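Local coordinates for protein glucokinase (Streptomyces griseus, PDB 3VGL) that probably phosphorylates D-glucose at the expense of ATP, giving D-glucose 6-phosphate and ADP, as a zinc-containing glucokinase of the ROK family, at residues I5-G10 / I14-V19; K91-Q94 / P99-V102; R182-Y187 / K216-A221; K189-A194 / F233-R238. All coordinates share one frame; numbering follows the deposited sequence.

Contact 1. Residues I5-G10 / I14-V19; sequences IGVDIG and IAAGVV. With ANP (phosphoaminophosphonic acid-adenylate ester), chain E.
V7 divides its branches between two residues of the neighbouring antiparallel strand: CG2 meets A16 CB at 3.9 Å, while CG1, anti to the backbone N (chi1 -172°), meets I14 CG2 obliquely at the same separation. I9 and I14 lie side by side and point the same way, I9 CG2 being 3.8 Å from I14 CG1. At the other end of this face I5 lies against V18, although the separation of I5 CD1 from V18 CG2, 3.3 Å, is doubtfully short. Helix 37-52 covers this face through I44, A43 and A51. The strands form the glycine-rich N-terminal hairpin of the actin-like ATPase fold, at whose turn T12 N and K13 NZ hydrogen-bond AMPPNP; G10 C, 3.4 Å from O2B of AMPPNP, places the phosphate end here. Four backbone bonds fix the register; G6 N to G17 O is 2.9 Å, and D8 N to A15 O is 2.7 Å with an N-H...O angle of 168°. On the face shared by D8 and A15, D8 OD1 stands 4.0 Å from N3B of AMPPNP, near it without a hydrogen bond, while A15 packs on L303 of helix 301-311.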
loop_
_atom_site.group_PDB
_atom_site.type_symbol
_atom_site.label_atom_id
_atom_site.label_comp_id
_atom_site.label_asym_id
_atom_site.label_seq_id
_atom_site.Cartn_x
_atom_site.Cartn_y
_atom_site.Cartn_z
ATOM N N ILE A 5 -19.184 4.775 -40.403
ATOM C CA ILE A 5 -18.098 5.552 -39.844
ATOM C C ILE A 5 -17.909 5.142 -38.397
ATOM O O ILE A 5 -18.884 4.966 -37.688
ATOM C CB ILE A 5 -18.417 7.079 -39.903
ATOM C CG1 ILE A 5 -18.207 7.610 -41.323
ATOM C CG2 ILE A 5 -17.571 7.872 -38.878
ATOM C CD1 ILE A 5 -16.876 8.322 -41.533
ATOM N N GLY A 6 -16.657 4.950 -37.989
ATOM C CA GLY A 6 -16.340 4.811 -36.554
ATOM C C GLY A 6 -15.676 6.090 -36.067
ATOM O O GLY A 6 -14.848 6.671 -36.771
ATOM N N VAL A 7 -16.040 6.547 -34.858
ATOM C CA VAL A 7 -15.422 7.722 -34.240
ATOM C C VAL A 7 -14.956 7.350 -32.831
ATOM O O VAL A 7 -15.782 6.982 -31.988
ATOM C CB VAL A 7 -16.419 8.921 -34.104
ATOM C CG1 VAL A 7 -15.686 10.197 -33.627
ATOM C CG2 VAL A 7 -17.138 9.187 -35.421
ATOM N N ASP A 8 -13.649 7.422 -32.582
ATOM C CA ASP A 8 -13.115 7.096 -31.252
ATOM C C ASP A 8 -12.845 8.417 -30.567
ATOM O O ASP A 8 -12.038 9.220 -31.049
ATOM C CB ASP A 8 -11.823 6.266 -31.411
ATOM C CG ASP A 8 -11.245 5.804 -30.072
ATOM O OD1 ASP A 8 -11.098 6.632 -29.138
ATOM O OD2 ASP A 8 -10.931 4.598 -29.958
ATOM N N ILE A 9 -13.559 8.673 -29.465
ATOM C CA ILE A 9 -13.366 9.904 -28.707
ATOM C C ILE A 9 -12.652 9.596 -27.406
ATOM O O ILE A 9 -13.242 9.020 -26.473
ATOM C CB ILE A 9 -14.678 10.620 -28.383
ATOM C CG1 ILE A 9 -15.421 10.914 -29.678
ATOM C CG2 ILE A 9 -14.391 11.945 -27.651
ATOM C CD1 ILE A 9 -16.915 10.794 -29.537
ATOM N N GLY A 10 -11.380 9.970 -27.366
ATOM C CA GLY A 10 -10.559 9.723 -26.167
ATOM C C GLY A 10 -10.308 11.008 -25.402
ATOM O O GLY A 10 -10.708 12.088 -25.824
ATOM N N ILE A 14 -9.576 12.687 -30.921
ATOM C CA ILE A 14 -10.707 12.124 -31.640
ATOM C C ILE A 14 -10.207 11.583 -32.976
ATOM O O ILE A 14 -9.456 12.258 -33.687
ATOM C CB ILE A 14 -11.814 13.202 -31.867
ATOM C CG1 ILE A 14 -12.458 13.584 -30.528
ATOM C CG2 ILE A 14 -12.857 12.696 -32.869
ATOM C CD1 ILE A 14 -13.315 14.855 -30.598
ATOM N N ALA A 15 -10.586 10.352 -33.297
ATOM C CA ALA A 15 -10.229 9.751 -34.585
ATOM C C ALA A 15 -11.446 9.123 -35.225
ATOM O O ALA A 15 -12.205 8.415 -34.574
ATOM C CB ALA A 15 -9.148 8.721 -34.412
ATOM N N ALA A 16 -11.616 9.368 -36.528
ATOM C CA ALA A 16 -12.738 8.784 -37.230
ATOM C C ALA A 16 -12.279 8.194 -38.548
ATOM O O ALA A 16 -11.237 8.579 -39.099
ATOM C CB ALA A 16 -13.837 9.811 -37.458
ATOM N N GLY A 17 -13.047 7.233 -39.027
ATOM C CA GLY A 17 -12.785 6.673 -40.341
ATOM C C GLY A 17 -13.939 5.882 -40.872
ATOM O O GLY A 17 -14.764 5.374 -40.117
ATOM N N VAL A 18 -14.001 5.793 -42.202
ATOM C CA VAL A 18 -14.938 4.919 -42.861
ATOM C C VAL A 18 -14.362 3.511 -42.818
ATOM O O VAL A 18 -13.169 3.316 -43.054
ATOM C CB VAL A 18 -15.182 5.383 -44.335
ATOM C CG1 VAL A 18 -15.875 4.312 -45.146
ATOM C CG2 VAL A 18 -15.998 6.698 -44.318
ATOM N N VAL A 19 -15.202 2.554 -42.457
ATOM C CA VAL A 19 -14.763 1.176 -42.278
ATOM C C VAL A 19 -15.702 0.273 -43.044
ATOM O O VAL A 19 -16.935 0.414 -42.953
ATOM C CB VAL A 19 -14.761 0.774 -40.773
ATOM C CG1 VAL A 19 -14.293 -0.667 -40.605
ATOM C CG2 VAL A 19 -13.900 1.735 -39.936
HETATM P PB ANP E . -6.735 8.839 -26.300
HETATM O O1B ANP E . -6.642 8.406 -24.833
HETATM O O2B ANP E . -7.185 10.252 -26.535
HETATM N N3B ANP E . -7.811 7.796 -27.131
HETATM P PA ANP E . -4.115 7.677 -26.876
HETATM O O1A ANP E . -3.113 8.008 -27.986
HETATM O O2A ANP E . -4.713 6.307 -26.788
HETATM O O3A ANP E . -5.265 8.809 -26.942
HETATM O "O5'" ANP E . -3.456 7.992 -25.443
HETATM C "C5'" ANP E . -2.810 9.239 -25.165
HETATM C "C4'" ANP E . -1.765 9.032 -24.089
HETATM O "O4'" ANP E . -0.887 7.958 -24.456
HETATM C "C3'" ANP E . -0.908 10.265 -23.950
HETATM O "O3'" ANP E . -0.403 10.277 -22.612
HETATM C "C2'" ANP E . 0.208 9.967 -24.917
HETATM O "O2'" ANP E . 1.395 10.672 -24.597
HETATM C "C1'" ANP E . 0.403 8.462 -24.797
HETATM N N9 ANP E . 0.739 7.857 -26.099
HETATM C C8 ANP E . -0.032 7.780 -27.199
HETATM N N7 ANP E . 0.633 7.133 -28.209
HETATM C C5 ANP E . 1.829 6.782 -27.706
HETATM C C6 ANP E . 3.054 6.091 -28.202
HETATM N N6 ANP E . 3.118 5.608 -29.470
HETATM N N1 ANP E . 4.073 5.933 -27.331
HETATM C C2 ANP E . 4.061 6.397 -26.057
HETATM N N3 ANP E . 2.986 7.045 -25.550
HETATM C C4 ANP E . 1.899 7.252 -26.320
#

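Contact 2. Residues K91-Q94 / P99-V102; sequences KVEQ and PVVV
E93 grips the start of strand 100-104: its OE2 accepts the backbone N-H of V100 at 2.9 Å, with an N-H...O angle of 160°. The anti lone pair, directed away from the other carboxylate oxygen, is the one used. Beyond CG the glutamate chain is extended, and it slides past V100 in the opposite direction; its CG packs on V100 while OE2 accepts the N-H, E93 CG being 3.5 Å from V100 CG2. V92 closes the buried side, where V92 CG1 meets the same V100 CG2 at 3.8 Å and the two valines cross at about a right angle. With V100 CG1 anti to the backbone N (chi1 174°), CG2 is turned to the helix, where it touches both V92 CG1 and E93 CG. The outer side is looser. P99 is exposed and its CB points away from the helix; its closest approach is P99 CA to E93 OE2 at 3.5 Å. E93 itself remains partly open to solvent. Inward, V92 and V100 both rest on I62 of strand 57-64, and V92 also reaches I44 of helix 37-52, so helix 88-96 packs over the edge strand 100-104 of the five-stranded sheet and the strand beside it.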
loop_
_atom_site.group_PDB
_atom_site.type_symbol
_atom_site.label_atom_id
_atom_site.label_comp_id
_atom_site.label_asym_id
_atom_site.label_seq_id
_atom_site.Cartn_x
_atom_site.Cartn_y
_atom_site.Cartn_z
ATOM N N LYS A 91 -27.735 13.777 -29.558
ATOM C CA LYS A 91 -27.104 15.002 -30.043
ATOM C C LYS A 91 -26.430 14.832 -31.404
ATOM O O LYS A 91 -26.541 15.691 -32.276
ATOM C CB LYS A 91 -26.109 15.540 -29.009
ATOM C CG LYS A 91 -26.759 16.237 -27.833
ATOM C CD LYS A 91 -25.703 16.819 -26.906
ATOM C CE LYS A 91 -26.294 17.896 -26.000
ATOM N NZ LYS A 91 -27.287 17.329 -25.059
ATOM N N VAL A 92 -25.738 13.713 -31.592
ATOM C CA VAL A 92 -25.058 13.464 -32.856
ATOM C C VAL A 92 -26.058 13.079 -33.957
ATOM O O VAL A 92 -25.882 13.468 -35.116
ATOM C CB VAL A 92 -23.932 12.415 -32.687
ATOM C CG1 VAL A 92 -23.276 12.098 -34.036
ATOM C CG2 VAL A 92 -22.896 12.940 -31.688
ATOM N N GLU A 93 -27.100 12.324 -33.602
ATOM C CA GLU A 93 -28.106 11.908 -34.596
ATOM C C GLU A 93 -28.802 13.112 -35.187
ATOM O O GLU A 93 -28.989 13.199 -36.401
ATOM C CB GLU A 93 -29.138 10.945 -34.006
ATOM C CG GLU A 93 -28.675 9.514 -34.068
ATOM C CD GLU A 93 -29.717 8.496 -33.652
ATOM O OE1 GLU A 93 -30.779 8.872 -33.102
ATOM O OE2 GLU A 93 -29.452 7.300 -33.870
ATOM N N GLN A 94 -29.162 14.059 -34.331
ATOM C CA GLN A 94 -29.904 15.212 -34.816
ATOM C C GLN A 94 -29.026 16.118 -35.698
ATOM O O GLN A 94 -29.538 16.797 -36.588
ATOM C CB GLN A 94 -30.603 15.941 -33.658
ATOM C CG GLN A 94 -29.790 16.996 -32.957
ATOM C CD GLN A 94 -30.019 18.407 -33.507
ATOM O OE1 GLN A 94 -29.435 19.373 -33.010
ATOM N NE2 GLN A 94 -30.869 18.529 -34.522
ATOM N N PRO A 99 -28.173 7.179 -38.308
ATOM C CA PRO A 99 -28.284 6.422 -37.059
ATOM C C PRO A 99 -26.929 6.349 -36.361
ATOM O O PRO A 99 -25.893 6.215 -37.025
ATOM C CB PRO A 99 -28.705 5.023 -37.516
ATOM C CG PRO A 99 -29.229 5.188 -38.886
ATOM C CD PRO A 99 -28.492 6.350 -39.482
ATOM N N VAL A 100 -26.958 6.431 -35.036
ATOM C CA VAL A 100 -25.745 6.417 -34.201
ATOM C C VAL A 100 -25.914 5.388 -33.088
ATOM O O VAL A 100 -26.999 5.232 -32.525
ATOM C CB VAL A 100 -25.473 7.831 -33.587
ATOM C CG1 VAL A 100 -24.276 7.820 -32.588
ATOM C CG2 VAL A 100 -25.282 8.884 -34.693
ATOM N N VAL A 101 -24.839 4.658 -32.799
ATOM C CA VAL A 101 -24.773 3.813 -31.613
ATOM C C VAL A 101 -23.593 4.347 -30.829
ATOM O O VAL A 101 -22.608 4.737 -31.433
ATOM C CB VAL A 101 -24.580 2.325 -31.956
ATOM C CG1 VAL A 101 -23.275 2.087 -32.695
ATOM C CG2 VAL A 101 -24.639 1.461 -30.697
ATOM N N VAL A 102 -23.719 4.402 -29.509
ATOM C CA VAL A 102 -22.618 4.846 -28.657
ATOM C C VAL A 102 -22.149 3.660 -27.825
ATOM O O VAL A 102 -22.942 3.037 -27.124
ATOM C CB VAL A 102 -23.030 6.024 -27.733
ATOM C CG1 VAL A 102 -21.925 6.366 -26.737
ATOM C CG2 VAL A 102 -23.386 7.242 -28.571
#

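Contact 3. Residues R182-Y187 / K216-A221; sequences RALVRY and KHISEA. With ANP (phosphoaminophosphonic acid-adenylate ester), chain E.
I218 sends CD1 into the surface of helix 181-194, where it lies 3.7 Å from V185 CA and 3.8 Å from L184 O. The leucine and isoleucine reach toward each other tip to tip, L184 CG being 4.1 Å from I218 CD1, whereas V185 crosses I218 at about a right angle. CG1 of I218 is anti to its carbonyl carbon (chi1 -57°) and chi2 is extended at 165°, which carries CD1 the full length of the side chain across the gap. No hydrogen bond links the two segments; the join is apolar. One shell out lies AMPPNP, bound beside this seam. S219 OG donates a hydrogen bond to adenine N1 at 2.6 Å. L184 CD2 approaches adenine C2 at 3.9 Å, and the aliphatic part of K216 lies over the base, with K216 CG 3.8 Å from N6 of AMPPNP. V185 CG2 faces both ways, toward I218 CD1 and toward the ribose O2'. F233 of helix 227-251 backs both I218 and S219, while L202 of helix 200-204 supports I218 as well. Chemically, S219, next to I218 in the chain, presents its hydroxyl to the base beside an apolar seam; since OG is the donor, N1 would be unprotonated, as in neutral adenine, which is consistent with recognition of the base of ATP.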
loop_
_atom_site.group_PDB
_atom_site.type_symbol
_atom_site.label_atom_id
_atom_site.label_comp_id
_atom_site.label_asym_id
_atom_site.label_seq_id
_atom_site.Cartn_x
_atom_site.Cartn_y
_atom_site.Cartn_z
ATOM N N ARG A 182 -0.552 8.278 -19.845
ATOM C CA ARG A 182 -0.258 9.384 -18.932
ATOM C C ARG A 182 0.704 8.971 -17.835
ATOM O O ARG A 182 1.574 9.764 -17.481
ATOM C CB ARG A 182 -1.521 10.020 -18.331
ATOM C CG ARG A 182 -2.226 10.927 -19.263
ATOM C CD ARG A 182 -3.276 11.742 -18.529
ATOM N NE ARG A 182 -3.833 12.724 -19.458
ATOM C CZ ARG A 182 -4.936 13.421 -19.226
ATOM N NH1 ARG A 182 -5.371 14.288 -20.129
ATOM N NH2 ARG A 182 -5.603 13.239 -18.094
ATOM N N ALA A 183 0.540 7.746 -17.300
ATOM C CA ALA A 183 1.451 7.225 -16.286
ATOM C C ALA A 183 2.847 7.047 -16.876
ATOM O O ALA A 183 3.831 7.415 -16.238
ATOM C CB ALA A 183 0.948 5.898 -15.688
ATOM N N LEU A 184 2.929 6.505 -18.092
ATOM C CA LEU A 184 4.228 6.418 -18.775
ATOM C C LEU A 184 4.951 7.773 -18.823
ATOM O O LEU A 184 6.144 7.856 -18.493
ATOM C CB LEU A 184 4.048 5.853 -20.189
ATOM C CG LEU A 184 5.352 5.706 -21.001
ATOM C CD1 LEU A 184 6.219 4.577 -20.414
ATOM C CD2 LEU A 184 4.947 5.414 -22.424
ATOM N N VAL A 185 4.231 8.812 -19.255
ATOM C CA VAL A 185 4.796 10.155 -19.319
ATOM C C VAL A 185 5.238 10.612 -17.936
ATOM O O VAL A 185 6.326 11.180 -17.779
ATOM C CB VAL A 185 3.805 11.130 -19.963
ATOM C CG1 VAL A 185 4.298 12.572 -19.844
ATOM C CG2 VAL A 185 3.600 10.737 -21.413
ATOM N N ARG A 186 4.414 10.345 -16.926
ATOM C CA ARG A 186 4.776 10.673 -15.563
ATOM C C ARG A 186 6.068 10.004 -15.119
ATOM O O ARG A 186 6.942 10.656 -14.519
ATOM C CB ARG A 186 3.636 10.409 -14.582
ATOM C CG ARG A 186 3.699 11.389 -13.425
ATOM C CD ARG A 186 2.643 11.117 -12.398
ATOM N NE ARG A 186 3.204 10.159 -11.476
ATOM C CZ ARG A 186 2.852 8.898 -11.411
ATOM N NH1 ARG A 186 1.865 8.433 -12.185
ATOM N NH2 ARG A 186 3.459 8.118 -10.529
ATOM N N TYR A 187 6.217 8.718 -15.447
ATOM C CA TYR A 187 7.390 7.954 -15.051
ATOM C C TYR A 187 8.628 8.524 -15.697
ATOM O O TYR A 187 9.676 8.634 -15.055
ATOM C CB TYR A 187 7.258 6.478 -15.434
ATOM C CG TYR A 187 6.123 5.785 -14.698
ATOM C CD1 TYR A 187 5.806 6.126 -13.374
ATOM C CD2 TYR A 187 5.378 4.796 -15.328
ATOM C CE1 TYR A 187 4.775 5.484 -12.699
ATOM C CE2 TYR A 187 4.333 4.152 -14.661
ATOM C CZ TYR A 187 4.047 4.494 -13.351
ATOM O OH TYR A 187 3.014 3.867 -12.718
ATOM N N LYS A 216 5.224 9.832 -27.339
ATOM C CA LYS A 216 5.903 9.300 -28.512
ATOM C C LYS A 216 7.428 9.448 -28.440
ATOM O O LYS A 216 8.158 8.590 -28.944
ATOM C CB LYS A 216 5.319 9.902 -29.798
ATOM C CG LYS A 216 3.939 9.304 -30.120
ATOM C CD LYS A 216 3.192 9.998 -31.257
ATOM C CE LYS A 216 1.754 9.463 -31.329
ATOM N NZ LYS A 216 1.050 9.883 -32.579
ATOM N N HIS A 217 7.907 10.496 -27.769
ATOM C CA HIS A 217 9.358 10.657 -27.550
ATOM C C HIS A 217 9.896 9.499 -26.714
ATOM O O HIS A 217 10.974 8.977 -26.981
ATOM C CB HIS A 217 9.684 11.948 -26.800
ATOM C CG HIS A 217 9.193 13.195 -27.462
ATOM N ND1 HIS A 217 9.080 14.388 -26.785
ATOM C CD2 HIS A 217 8.790 13.441 -28.733
ATOM C CE1 HIS A 217 8.625 15.316 -27.607
ATOM N NE2 HIS A 217 8.440 14.768 -28.796
ATOM N N ILE A 218 9.150 9.117 -25.676
ATOM C CA ILE A 218 9.592 8.045 -24.783
ATOM C C ILE A 218 9.760 6.737 -25.551
ATOM O O ILE A 218 10.750 6.021 -25.374
ATOM C CB ILE A 218 8.597 7.858 -23.595
ATOM C CG1 ILE A 218 8.429 9.170 -22.831
ATOM C CG2 ILE A 218 9.062 6.731 -22.638
ATOM C CD1 ILE A 218 7.215 9.192 -21.888
ATOM N N SER A 219 8.813 6.456 -26.441
ATOM C CA SER A 219 8.852 5.254 -27.267
ATOM C C SER A 219 10.074 5.256 -28.192
ATOM O O SER A 219 10.865 4.306 -28.177
ATOM C CB SER A 219 7.572 5.137 -28.090
ATOM O OG SER A 219 6.470 4.823 -27.236
ATOM N N GLU A 220 10.238 6.333 -28.955
ATOM C CA GLU A 220 11.377 6.451 -29.863
ATOM C C GLU A 220 12.709 6.379 -29.109
ATOM O O GLU A 220 13.630 5.669 -29.532
ATOM C CB GLU A 220 11.280 7.732 -30.714
ATOM C CG GLU A 220 12.385 7.890 -31.791
ATOM C CD GLU A 220 12.676 6.609 -32.585
ATOM O OE1 GLU A 220 11.748 5.810 -32.850
ATOM O OE2 GLU A 220 13.852 6.401 -32.962
ATOM N N ALA A 221 12.809 7.112 -28.001
ATOM C CA ALA A 221 14.013 7.079 -27.176
ATOM C C ALA A 221 14.322 5.682 -26.635
ATOM O O ALA A 221 15.470 5.250 -26.657
ATOM C CB ALA A 221 13.926 8.099 -26.046
HETATM P PB ANP E . -6.735 8.839 -26.300
HETATM O O1B ANP E . -6.642 8.406 -24.833
HETATM O O2B ANP E . -7.185 10.252 -26.535
HETATM N N3B ANP E . -7.811 7.796 -27.131
HETATM P PA ANP E . -4.115 7.677 -26.876
HETATM O O1A ANP E . -3.113 8.008 -27.986
HETATM O O2A ANP E . -4.713 6.307 -26.788
HETATM O O3A ANP E . -5.265 8.809 -26.942
HETATM O "O5'" ANP E . -3.456 7.992 -25.443
HETATM C "C5'" ANP E . -2.810 9.239 -25.165
HETATM C "C4'" ANP E . -1.765 9.032 -24.089
HETATM O "O4'" ANP E . -0.887 7.958 -24.456
HETATM C "C3'" ANP E . -0.908 10.265 -23.950
HETATM O "O3'" ANP E . -0.403 10.277 -22.612
HETATM C "C2'" ANP E . 0.208 9.967 -24.917
HETATM O "O2'" ANP E . 1.395 10.672 -24.597
HETATM C "C1'" ANP E . 0.403 8.462 -24.797
HETATM N N9 ANP E . 0.739 7.857 -26.099
HETATM C C8 ANP E . -0.032 7.780 -27.199
HETATM N N7 ANP E . 0.633 7.133 -28.209
HETATM C C5 ANP E . 1.829 6.782 -27.706
HETATM C C6 ANP E . 3.054 6.091 -28.202
HETATM N N6 ANP E . 3.118 5.608 -29.470
HETATM N N1 ANP E . 4.073 5.933 -27.331
HETATM C C2 ANP E . 4.061 6.397 -26.057
HETATM N N3 ANP E . 2.986 7.045 -25.550
HETATM C C4 ANP E . 1.899 7.252 -26.320
#

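Contact 4. Residues K189-A194 / F233-R238; sequences KQRANA and FRELAR
This is a sparse, electrostatic surface contact between two helices, 181-194 and 227-251, carried by R191 and E235. The backbones stand well apart, the nearest CA atoms, those of R191 and E235, being 10.7 Å from each other, and the two side chains together span the gap, most of it by the extended arginine. Its chain is straight from CG to NE, and its NH2 arrives beside the stem of the glutamate, 3.5 Å from E235 CG. The two side chains cross at about a right angle, with guanidinium and carboxylate planes 37° apart. The salt bridge is long: R191 NH2 to E235 OE1 is 3.6 Å, slightly more than the approach to CG, with no hydrogen bond between segments 189-194 and 233-238. R191 has a stronger partner in D231, one turn earlier on the E235 helix, which takes its NE, while NH1 bonds back to Y187 O. Bent at chi2 (72°), E235 turns its carboxylate toward R238 on its own helix; E235 OE2 and R238 NH1 form a salt bridge of 2.7 Å, though as a hydrogen bond it is weak and bent. W239 NE1 also donates to E235 OE2, which would further restrain the carboxylate. R191, E235 and R238 thus make up an interhelical salt-bridge network in which one carboxylate lies between two arginines, R238 also meeting D163 of a second subunit through its NH2.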
loop_
_atom_site.group_PDB
_atom_site.type_symbol
_atom_site.label_atom_id
_atom_site.label_comp_id
_atom_site.label_asym_id
_atom_site.label_seq_id
_atom_site.Cartn_x
_atom_site.Cartn_y
_atom_site.Cartn_z
ATOM N N LYS A 189 9.073 11.640 -16.887
ATOM C CA LYS A 189 9.383 12.968 -16.359
ATOM C C LYS A 189 10.027 12.898 -14.976
ATOM O O LYS A 189 10.953 13.661 -14.697
ATOM C CB LYS A 189 8.156 13.882 -16.355
ATOM C CG LYS A 189 7.714 14.301 -17.757
ATOM C CD LYS A 189 6.507 15.230 -17.737
ATOM C CE LYS A 189 6.193 15.709 -19.155
ATOM N NZ LYS A 189 5.060 16.674 -19.215
ATOM N N GLN A 190 9.534 11.996 -14.123
ATOM C CA GLN A 190 10.163 11.721 -12.821
ATOM C C GLN A 190 11.635 11.344 -12.999
ATOM O O GLN A 190 12.510 11.879 -12.310
ATOM C CB GLN A 190 9.457 10.574 -12.076
ATOM C CG GLN A 190 8.114 10.900 -11.409
ATOM C CD GLN A 190 7.472 9.693 -10.669
ATOM O OE1 GLN A 190 7.807 8.520 -10.911
ATOM N NE2 GLN A 190 6.524 9.991 -9.782
ATOM N N ARG A 191 11.899 10.431 -13.929
ATOM C CA ARG A 191 13.234 9.867 -14.097
ATOM C C ARG A 191 14.172 10.828 -14.805
ATOM O O ARG A 191 15.365 10.899 -14.470
ATOM C CB ARG A 191 13.170 8.509 -14.800
ATOM C CG ARG A 191 12.611 7.419 -13.889
ATOM C CD ARG A 191 11.941 6.274 -14.636
ATOM N NE ARG A 191 11.402 5.261 -13.705
ATOM C CZ ARG A 191 10.352 5.465 -12.906
ATOM N NH1 ARG A 191 9.713 6.626 -12.905
ATOM N NH2 ARG A 191 9.941 4.506 -12.075
ATOM N N ALA A 192 13.646 11.572 -15.774
ATOM C CA ALA A 192 14.466 12.570 -16.477
ATOM C C ALA A 192 14.814 13.742 -15.559
ATOM O O ALA A 192 15.908 14.326 -15.671
ATOM C CB ALA A 192 13.773 13.059 -17.741
ATOM N N ASN A 193 13.897 14.080 -14.651
ATOM C CA ASN A 193 14.173 15.116 -13.667
ATOM C C ASN A 193 15.243 14.687 -12.661
ATOM O O ASN A 193 16.103 15.490 -12.292
ATOM C CB ASN A 193 12.915 15.581 -12.939
ATOM C CG ASN A 193 13.218 16.657 -11.916
ATOM O OD1 ASN A 193 13.589 17.777 -12.275
ATOM N ND2 ASN A 193 13.110 16.309 -10.635
ATOM N N ALA A 194 15.186 13.430 -12.227
ATOM C CA ALA A 194 16.165 12.895 -11.276
ATOM C C ALA A 194 17.562 12.706 -11.894
ATOM O O ALA A 194 18.575 13.085 -11.286
ATOM C CB ALA A 194 15.671 11.597 -10.691
ATOM N N PHE A 233 9.282 2.443 -19.343
ATOM C CA PHE A 233 8.538 1.305 -19.849
ATOM C C PHE A 233 8.537 0.154 -18.858
ATOM O O PHE A 233 7.506 -0.522 -18.716
ATOM C CB PHE A 233 9.046 0.866 -21.231
ATOM C CG PHE A 233 8.416 1.625 -22.355
ATOM C CD1 PHE A 233 9.134 2.609 -23.018
ATOM C CD2 PHE A 233 7.090 1.403 -22.727
ATOM C CE1 PHE A 233 8.560 3.340 -24.061
ATOM C CE2 PHE A 233 6.503 2.131 -23.776
ATOM C CZ PHE A 233 7.243 3.114 -24.440
ATOM N N ARG A 234 9.662 -0.058 -18.163
ATOM C CA ARG A 234 9.739 -1.089 -17.100
ATOM C C ARG A 234 8.715 -0.827 -15.996
ATOM O O ARG A 234 8.026 -1.754 -15.546
ATOM C CB ARG A 234 11.162 -1.206 -16.516
ATOM C CG ARG A 234 11.263 -2.241 -15.394
ATOM C CD ARG A 234 12.696 -2.472 -14.925
ATOM N NE ARG A 234 12.914 -3.896 -14.640
ATOM C CZ ARG A 234 13.331 -4.799 -15.533
ATOM N NH1 ARG A 234 13.484 -6.067 -15.173
ATOM N NH2 ARG A 234 13.597 -4.444 -16.786
ATOM N N GLU A 235 8.608 0.438 -15.579
ATOM C CA GLU A 235 7.669 0.791 -14.513
ATOM C C GLU A 235 6.227 0.637 -15.001
ATOM O O GLU A 235 5.375 0.112 -14.269
ATOM C CB GLU A 235 7.940 2.222 -13.982
ATOM C CG GLU A 235 7.049 2.670 -12.826
ATOM C CD GLU A 235 7.341 1.996 -11.508
ATOM O OE1 GLU A 235 8.393 1.338 -11.375
ATOM O OE2 GLU A 235 6.500 2.118 -10.586
ATOM N N LEU A 236 5.953 1.082 -16.231
ATOM C CA LEU A 236 4.607 0.887 -16.817
ATOM C C LEU A 236 4.240 -0.595 -16.837
ATOM O O LEU A 236 3.140 -0.980 -16.445
ATOM C CB LEU A 236 4.524 1.472 -18.233
ATOM C CG LEU A 236 3.289 1.106 -19.053
ATOM C CD1 LEU A 236 2.013 1.691 -18.432
ATOM C CD2 LEU A 236 3.468 1.605 -20.492
ATOM N N ALA A 237 5.198 -1.424 -17.251
ATOM C CA ALA A 237 4.993 -2.874 -17.337
ATOM C C ALA A 237 4.797 -3.548 -15.990
ATOM O O ALA A 237 4.031 -4.494 -15.900
ATOM C CB ALA A 237 6.158 -3.521 -18.093
ATOM N N ARG A 238 5.458 -3.055 -14.946
ATOM C CA ARG A 238 5.260 -3.541 -13.579
ATOM C C ARG A 238 3.782 -3.508 -13.232
ATOM O O ARG A 238 3.193 -4.500 -12.778
ATOM C CB ARG A 238 6.074 -2.656 -12.606
ATOM C CG ARG A 238 5.742 -2.796 -11.103
ATOM C CD ARG A 238 6.403 -1.624 -10.319
ATOM N NE ARG A 238 6.061 -1.608 -8.896
ATOM C CZ ARG A 238 6.307 -0.601 -8.052
ATOM N NH1 ARG A 238 6.916 0.510 -8.459
ATOM N NH2 ARG A 238 5.945 -0.711 -6.779
#

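In the fold
Contacts 1 and 3 are buried and both touch AMPPNP, from different parts of the pocket: the hairpin at the phosphate end, the helix pair at the adenine, with centres about 24 Å apart. Contact 2 is partly buried and reaches the same five-stranded sheet as contact 1, about 13 Å away between centres. Contact 4 lies at the surface, across the chain's centre from contacts 1 and 2. Contacts 3 and 4 share helix 181-194 and touch directly through Y187 and E235. Chemistry follows place: backbone bonds with aliphatic cover in the sheet, a carboxylate-to-backbone bond at its edge, apolar packing beside the base, and charges outside.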